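Local coordinates for putative hydrolase YdeN (Bacillus subtilis, PDB 1UXO), which is probably a serine hydrolase of the alpha/beta-hydrolase fold and a member of the RBBP9 family, at residues R81-I95 with G117-R131. The protein carries 2 engineered substitutions. Residues are numbered along the deposited sequence; the frame is centred on the assembly and turned at random. Where two conformers were deposited one is given.
Sequences RFLEHLQLRAALGGI and GSFDHQKIIESAKHR. Engineered in segment 81-95: Ala90 (natural residue Lys), Ala91 (natural residue Gln).
The guanidinium of Arg81 lies flat over one face of the Phe119 ring, the planes 17° apart and Arg81 CZ 3.6 Å from the ring centroid, a cation-pi stack. A bend at chi2 (-70°) turns the arginine chain across the ring, bringing NE over the CE1–CZ side and NH2 over CE2. Hydrogen bonds at the guanidinium edge hold the group flat: Arg81 NH2 donates to Gly117 O (2.8 Å) and Arg81 NH1 to Ser118 O, both reaching their carbonyls from above the C=O plane. NH1 also makes a salt bridge to Glu84 OE1. The other carboxylate oxygen, Glu84 OE2, takes Asp120 N on its anti lone pair (2.7 Å), just ahead of helix 121-127, where Asp120 is the N-cap and its OD1 accepts from Lys123 N.

Lys123 folds back, bent at chi2 and chi4, so that its ammonium joins the C-terminal end of helix 75-84 to the loop beyond. Lys123 NZ donates to Leu83 O (2.8 Å), nearly in line with the carbonyl, to Leu86 O (2.7 Å) and to Ser127 OG, whose hydroxyl in turn donates to Lys123 O.

Strands 92-98 and 128-136 are parallel neighbours in the central sheet, and helix 121-127 lies on the right-handed beta-alpha-beta crossover between them, part of the alpha/beta-hydrolase fold. Backbone bonds run from Leu92 N to Ser127 O, Lys129 N to Leu92 O (2.9 Å), His130 N to Gly93 O and Ile95 N to His130 O.

Apolar contacts are few: Ile95 CG2 meets Ala128 CB of the neighbouring strand at 4.0 Å, and Ile95 CD1 approaches Ile124 CG2 of the helix. Leu80 packs against Ile124 and Phe119. Nearer the loop, van der Waals contacts are made to oxygens: Leu88 CD1 rests on Ser127 O and OG, while CB of the engineered Ala91 lies 3.5 Å from Glu126 O.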
loop_
_atom_site.group_PDB
_atom_site.type_symbol
_atom_site.label_atom_id
_atom_site.label_comp_id
_atom_site.label_asym_id
_atom_site.label_seq_id
_atom_site.Cartn_x
_atom_site.Cartn_y
_atom_site.Cartn_z
ATOM N N ARG A 81 7.360 -4.398 -5.712
ATOM C CA ARG A 81 8.181 -4.562 -6.899
ATOM C C ARG A 81 8.910 -3.284 -7.259
ATOM O O ARG A 81 10.057 -3.322 -7.708
ATOM C CB ARG A 81 7.372 -5.046 -8.052
ATOM C CG ARG A 81 6.889 -6.435 -7.905
ATOM C CD ARG A 81 8.077 -7.444 -8.024
ATOM N NE ARG A 81 7.575 -8.777 -7.903
ATOM C CZ ARG A 81 8.263 -9.823 -7.517
ATOM N NH1 ARG A 81 9.571 -9.744 -7.241
ATOM N NH2 ARG A 81 7.594 -10.964 -7.426
ATOM N N PHE A 82 8.231 -2.148 -7.121
ATOM C CA PHE A 82 8.841 -0.841 -7.356
ATOM C C PHE A 82 10.041 -0.616 -6.471
ATOM O O PHE A 82 11.121 -0.195 -6.945
ATOM C CB PHE A 82 7.760 0.223 -7.159
ATOM C CG PHE A 82 8.173 1.586 -7.474
ATOM C CD1 PHE A 82 8.523 1.954 -8.757
ATOM C CD2 PHE A 82 8.173 2.559 -6.455
ATOM C CE1 PHE A 82 8.905 3.299 -9.021
ATOM C CE2 PHE A 82 8.525 3.903 -6.728
ATOM C CZ PHE A 82 8.896 4.246 -8.017
ATOM N N LEU A 83 9.905 -0.874 -5.173
ATOM C CA LEU A 83 11.021 -0.645 -4.239
ATOM C C LEU A 83 12.162 -1.584 -4.518
ATOM O O LEU A 83 13.315 -1.198 -4.318
ATOM C CB LEU A 83 10.580 -0.859 -2.806
ATOM C CG LEU A 83 9.497 0.107 -2.320
ATOM C CD1 LEU A 83 9.098 -0.391 -0.961
ATOM C CD2 LEU A 83 10.047 1.499 -2.240
ATOM N N GLU A 84 11.884 -2.814 -4.979
ATOM C CA GLU A 84 12.987 -3.741 -5.289
ATOM C C GLU A 84 13.938 -3.173 -6.298
ATOM O O GLU A 84 15.132 -3.418 -6.212
ATOM C CB GLU A 84 12.499 -5.040 -5.934
ATOM C CG GLU A 84 11.988 -6.050 -5.029
ATOM C CD GLU A 84 11.652 -7.360 -5.756
ATOM O OE1 GLU A 84 11.124 -7.332 -6.884
ATOM O OE2 GLU A 84 11.927 -8.432 -5.188
ATOM N N HIS A 85 13.421 -2.436 -7.273
ATOM C CA HIS A 85 14.253 -1.953 -8.360
ATOM C C HIS A 85 14.667 -0.474 -8.228
ATOM O O HIS A 85 15.295 0.064 -9.114
ATOM C CB HIS A 85 13.527 -2.219 -9.689
ATOM C CG HIS A 85 13.557 -3.664 -10.096
ATOM N ND1 HIS A 85 12.633 -4.214 -10.951
ATOM C CD2 HIS A 85 14.383 -4.688 -9.723
ATOM C CE1 HIS A 85 12.900 -5.504 -11.110
ATOM N NE2 HIS A 85 13.955 -5.822 -10.377
ATOM N N LEU A 86 14.371 0.133 -7.080
ATOM C CA LEU A 86 14.669 1.547 -6.866
ATOM C C LEU A 86 16.057 1.732 -6.244
ATOM O O LEU A 86 16.384 1.116 -5.241
ATOM C CB LEU A 86 13.618 2.083 -5.906
ATOM C CG LEU A 86 13.371 3.568 -5.880
ATOM C CD1 LEU A 86 13.086 4.053 -7.301
ATOM C CD2 LEU A 86 12.180 3.859 -4.956
ATOM N N GLN A 87 16.875 2.587 -6.855
ATOM C CA GLN A 87 18.150 3.000 -6.279
ATOM C C GLN A 87 17.878 4.153 -5.345
ATOM O O GLN A 87 17.437 5.234 -5.787
ATOM C CB GLN A 87 19.180 3.444 -7.338
ATOM C CG GLN A 87 20.447 3.990 -6.671
ATOM C CD GLN A 87 21.806 3.523 -7.232
ATOM O OE1 GLN A 87 22.129 3.826 -8.395
ATOM N NE2 GLN A 87 22.639 2.844 -6.373
ATOM N N LEU A 88 18.080 3.929 -4.064
ATOM C CA LEU A 88 17.762 4.936 -3.049
ATOM C C LEU A 88 19.010 5.298 -2.293
ATOM O O LEU A 88 19.804 4.422 -1.933
ATOM C CB LEU A 88 16.763 4.366 -2.051
ATOM C CG LEU A 88 15.311 4.205 -2.505
ATOM C CD1 LEU A 88 14.499 3.409 -1.463
ATOM C CD2 LEU A 88 14.682 5.560 -2.760
ATOM N N ARG A 89 19.184 6.583 -2.040
ATOM C CA ARG A 89 20.312 7.066 -1.238
ATOM C C ARG A 89 20.043 6.802 0.238
ATOM O O ARG A 89 20.953 6.608 1.046
ATOM C CB ARG A 89 20.458 8.572 -1.450
ATOM N N ALA A 90 18.761 6.850 0.599
ATOM C CA ALA A 90 18.345 6.458 1.933
ATOM C C ALA A 90 16.886 5.932 1.880
ATOM O O ALA A 90 16.152 6.178 0.929
ATOM C CB ALA A 90 18.440 7.629 2.882
ATOM N N ALA A 91 16.503 5.262 2.949
ATOM C CA ALA A 91 15.183 4.622 3.057
ATOM C C ALA A 91 14.112 5.709 2.962
ATOM O O ALA A 91 14.299 6.830 3.432
ATOM C CB ALA A 91 15.093 3.849 4.384
ATOM N N LEU A 92 13.009 5.392 2.297
ATOM C CA LEU A 92 11.788 6.160 2.461
ATOM C C LEU A 92 11.302 6.188 3.898
ATOM O O LEU A 92 11.677 5.364 4.728
ATOM C CB LEU A 92 10.692 5.547 1.549
ATOM C CG LEU A 92 10.996 5.472 0.060
ATOM C CD1 LEU A 92 9.760 5.165 -0.695
ATOM C CD2 LEU A 92 11.691 6.724 -0.501
ATOM N N GLY A 93 10.470 7.177 4.217
ATOM C CA GLY A 93 9.916 7.310 5.539
ATOM C C GLY A 93 9.165 6.063 5.982
ATOM O O GLY A 93 9.321 5.615 7.102
ATOM N N GLY A 94 8.358 5.492 5.081
ATOM C CA GLY A 94 7.638 4.289 5.426
ATOM C C GLY A 94 6.609 3.879 4.431
ATOM O O GLY A 94 6.307 4.608 3.469
ATOM N N ILE A 95 6.087 2.679 4.666
ATOM C CA ILE A 95 5.025 2.075 3.855
ATOM C C ILE A 95 3.972 1.443 4.759
ATOM O O ILE A 95 4.264 0.896 5.859
ATOM C CB ILE A 95 5.576 1.005 2.872
ATOM C CG1 ILE A 95 6.217 -0.175 3.597
ATOM C CG2 ILE A 95 6.512 1.584 1.831
ATOM C CD1 ILE A 95 6.738 -1.256 2.622
ATOM N N GLY A 117 6.835 -14.775 -8.672
ATOM C CA GLY A 117 8.238 -14.716 -8.360
ATOM C C GLY A 117 8.442 -14.257 -6.921
ATOM O O GLY A 117 7.641 -13.514 -6.384
ATOM N N SER A 118 9.495 -14.732 -6.302
ATOM C CA SER A 118 9.900 -14.228 -4.983
ATOM C C SER A 118 10.292 -12.754 -4.973
ATOM O O SER A 118 10.681 -12.172 -5.956
ATOM C CB SER A 118 11.041 -15.044 -4.422
ATOM O OG SER A 118 10.656 -16.374 -4.332
ATOM N N PHE A 119 10.137 -12.151 -3.818
ATOM C CA PHE A 119 10.523 -10.774 -3.573
ATOM C C PHE A 119 11.867 -10.784 -2.777
ATOM O O PHE A 119 12.113 -11.653 -1.944
ATOM C CB PHE A 119 9.425 -10.084 -2.712
ATOM C CG PHE A 119 8.151 -9.839 -3.437
ATOM C CD1 PHE A 119 7.852 -8.551 -3.907
ATOM C CD2 PHE A 119 7.263 -10.880 -3.744
ATOM C CE1 PHE A 119 6.693 -8.285 -4.642
ATOM C CE2 PHE A 119 6.113 -10.632 -4.488
ATOM C CZ PHE A 119 5.800 -9.319 -4.924
ATOM N N ASP A 120 12.678 -9.757 -2.967
ATOM C CA ASP A 120 13.893 -9.553 -2.205
ATOM C C ASP A 120 13.487 -8.788 -0.918
ATOM O O ASP A 120 13.362 -7.574 -0.870
ATOM C CB ASP A 120 14.884 -8.753 -3.021
ATOM C CG ASP A 120 16.199 -8.483 -2.298
ATOM O OD1 ASP A 120 16.352 -8.730 -1.058
ATOM O OD2 ASP A 120 17.168 -7.939 -2.912
ATOM N N HIS A 121 13.272 -9.558 0.133
ATOM C CA HIS A 121 12.767 -8.998 1.425
ATOM C C HIS A 121 13.733 -8.002 2.060
ATOM O O HIS A 121 13.304 -7.019 2.612
ATOM C CB HIS A 121 12.344 -10.129 2.419
ATOM C CG HIS A 121 11.305 -11.062 1.819
ATOM N ND1 HIS A 121 11.414 -12.437 1.826
ATOM C CD2 HIS A 121 10.151 -10.797 1.176
ATOM C CE1 HIS A 121 10.380 -12.977 1.206
ATOM N NE2 HIS A 121 9.605 -11.994 0.798
ATOM N N GLN A 122 15.039 -8.282 1.977
ATOM C CA GLN A 122 16.024 -7.423 2.591
ATOM C C GLN A 122 16.031 -6.027 1.938
ATOM O O GLN A 122 16.119 -5.020 2.597
ATOM C CB GLN A 122 17.425 -8.073 2.524
ATOM C CG GLN A 122 18.504 -7.217 3.175
ATOM C CD GLN A 122 19.890 -7.895 3.233
ATOM O OE1 GLN A 122 20.039 -9.097 2.942
ATOM N NE2 GLN A 122 20.903 -7.115 3.597
ATOM N N LYS A 123 15.895 -5.976 0.633
ATOM C CA LYS A 123 15.852 -4.725 -0.082
ATOM C C LYS A 123 14.607 -3.924 0.354
ATOM O O LYS A 123 14.683 -2.721 0.571
ATOM C CB LYS A 123 15.797 -5.019 -1.584
ATOM C CG LYS A 123 15.629 -3.725 -2.457
ATOM C CD LYS A 123 16.862 -2.775 -2.361
ATOM C CE LYS A 123 16.886 -1.668 -3.507
ATOM N NZ LYS A 123 15.836 -0.680 -3.275
ATOM N N ILE A 124 13.455 -4.583 0.449
ATOM C CA ILE A 124 12.247 -3.910 0.935
ATOM C C ILE A 124 12.393 -3.368 2.358
ATOM O O ILE A 124 12.045 -2.224 2.605
ATOM C CB ILE A 124 11.025 -4.848 0.818
ATOM C CG1 ILE A 124 10.807 -5.168 -0.656
ATOM C CG2 ILE A 124 9.811 -4.241 1.527
ATOM C CD1 ILE A 124 9.966 -6.419 -0.876
ATOM N N ILE A 125 12.935 -4.176 3.271
ATOM C CA ILE A 125 13.212 -3.741 4.599
ATOM C C ILE A 125 14.130 -2.496 4.611
ATOM O O ILE A 125 13.860 -1.515 5.305
ATOM C CB ILE A 125 13.767 -4.906 5.497
ATOM C CG1 ILE A 125 12.663 -5.922 5.756
ATOM C CG2 ILE A 125 14.281 -4.315 6.858
ATOM C CD1 ILE A 125 13.137 -7.235 6.307
ATOM N N GLU A 126 15.167 -2.508 3.776
ATOM C CA GLU A 126 16.109 -1.411 3.734
ATOM C C GLU A 126 15.588 -0.190 3.007
ATOM O O GLU A 126 16.175 0.822 3.083
ATOM C CB GLU A 126 17.430 -1.892 3.111
ATOM C CG GLU A 126 18.121 -2.774 4.132
ATOM C CD GLU A 126 19.343 -3.491 3.645
ATOM O OE1 GLU A 126 19.756 -3.252 2.492
ATOM O OE2 GLU A 126 19.874 -4.305 4.438
ATOM N N SER A 127 14.475 -0.331 2.317
ATOM C CA SER A 127 13.888 0.731 1.517
ATOM C C SER A 127 12.846 1.611 2.235
ATOM O O SER A 127 12.474 2.672 1.713
ATOM C CB SER A 127 13.227 0.123 0.257
ATOM O OG SER A 127 14.237 -0.380 -0.606
ATOM N N ALA A 128 12.432 1.197 3.424
ATOM C CA ALA A 128 11.339 1.840 4.163
ATOM C C ALA A 128 11.610 1.786 5.652
ATOM O O ALA A 128 11.647 0.714 6.252
ATOM C CB ALA A 128 10.027 1.225 3.807
ATOM N N LYS A 129 11.800 2.948 6.266
ATOM C CA LYS A 129 12.168 2.977 7.690
ATOM C C LYS A 129 11.107 2.381 8.611
ATOM O O LYS A 129 11.410 1.649 9.566
ATOM C CB LYS A 129 12.534 4.419 8.088
ATOM C CG LYS A 129 12.901 4.638 9.525
ATOM C CD LYS A 129 13.284 6.110 9.786
ATOM C CE LYS A 129 14.019 6.280 11.120
ATOM N NZ LYS A 129 13.836 7.674 11.724
ATOM N N HIS A 130 9.866 2.717 8.345
ATOM C CA HIS A 130 8.742 2.240 9.102
ATOM C C HIS A 130 7.842 1.407 8.204
ATOM O O HIS A 130 7.545 1.819 7.103
ATOM C CB HIS A 130 7.964 3.442 9.649
ATOM C CG HIS A 130 8.776 4.307 10.583
ATOM N ND1 HIS A 130 9.075 3.931 11.868
ATOM C CD2 HIS A 130 9.326 5.533 10.404
ATOM C CE1 HIS A 130 9.818 4.880 12.440
ATOM N NE2 HIS A 130 9.968 5.876 11.579
ATOM N N ARG A 131 7.448 0.229 8.654
ATOM C CA ARG A 131 6.630 -0.686 7.820
ATOM C C ARG A 131 5.478 -1.294 8.620
ATOM O O ARG A 131 5.691 -1.766 9.733
ATOM C CB ARG A 131 7.501 -1.784 7.233
ATOM C CG ARG A 131 8.803 -1.324 6.570
ATOM C CD ARG A 131 9.792 -2.468 6.176
ATOM N NE ARG A 131 10.245 -3.146 7.395
ATOM C CZ ARG A 131 11.169 -2.682 8.244
ATOM N NH1 ARG A 131 11.785 -1.512 8.017
ATOM N NH2 ARG A 131 11.473 -3.394 9.333
#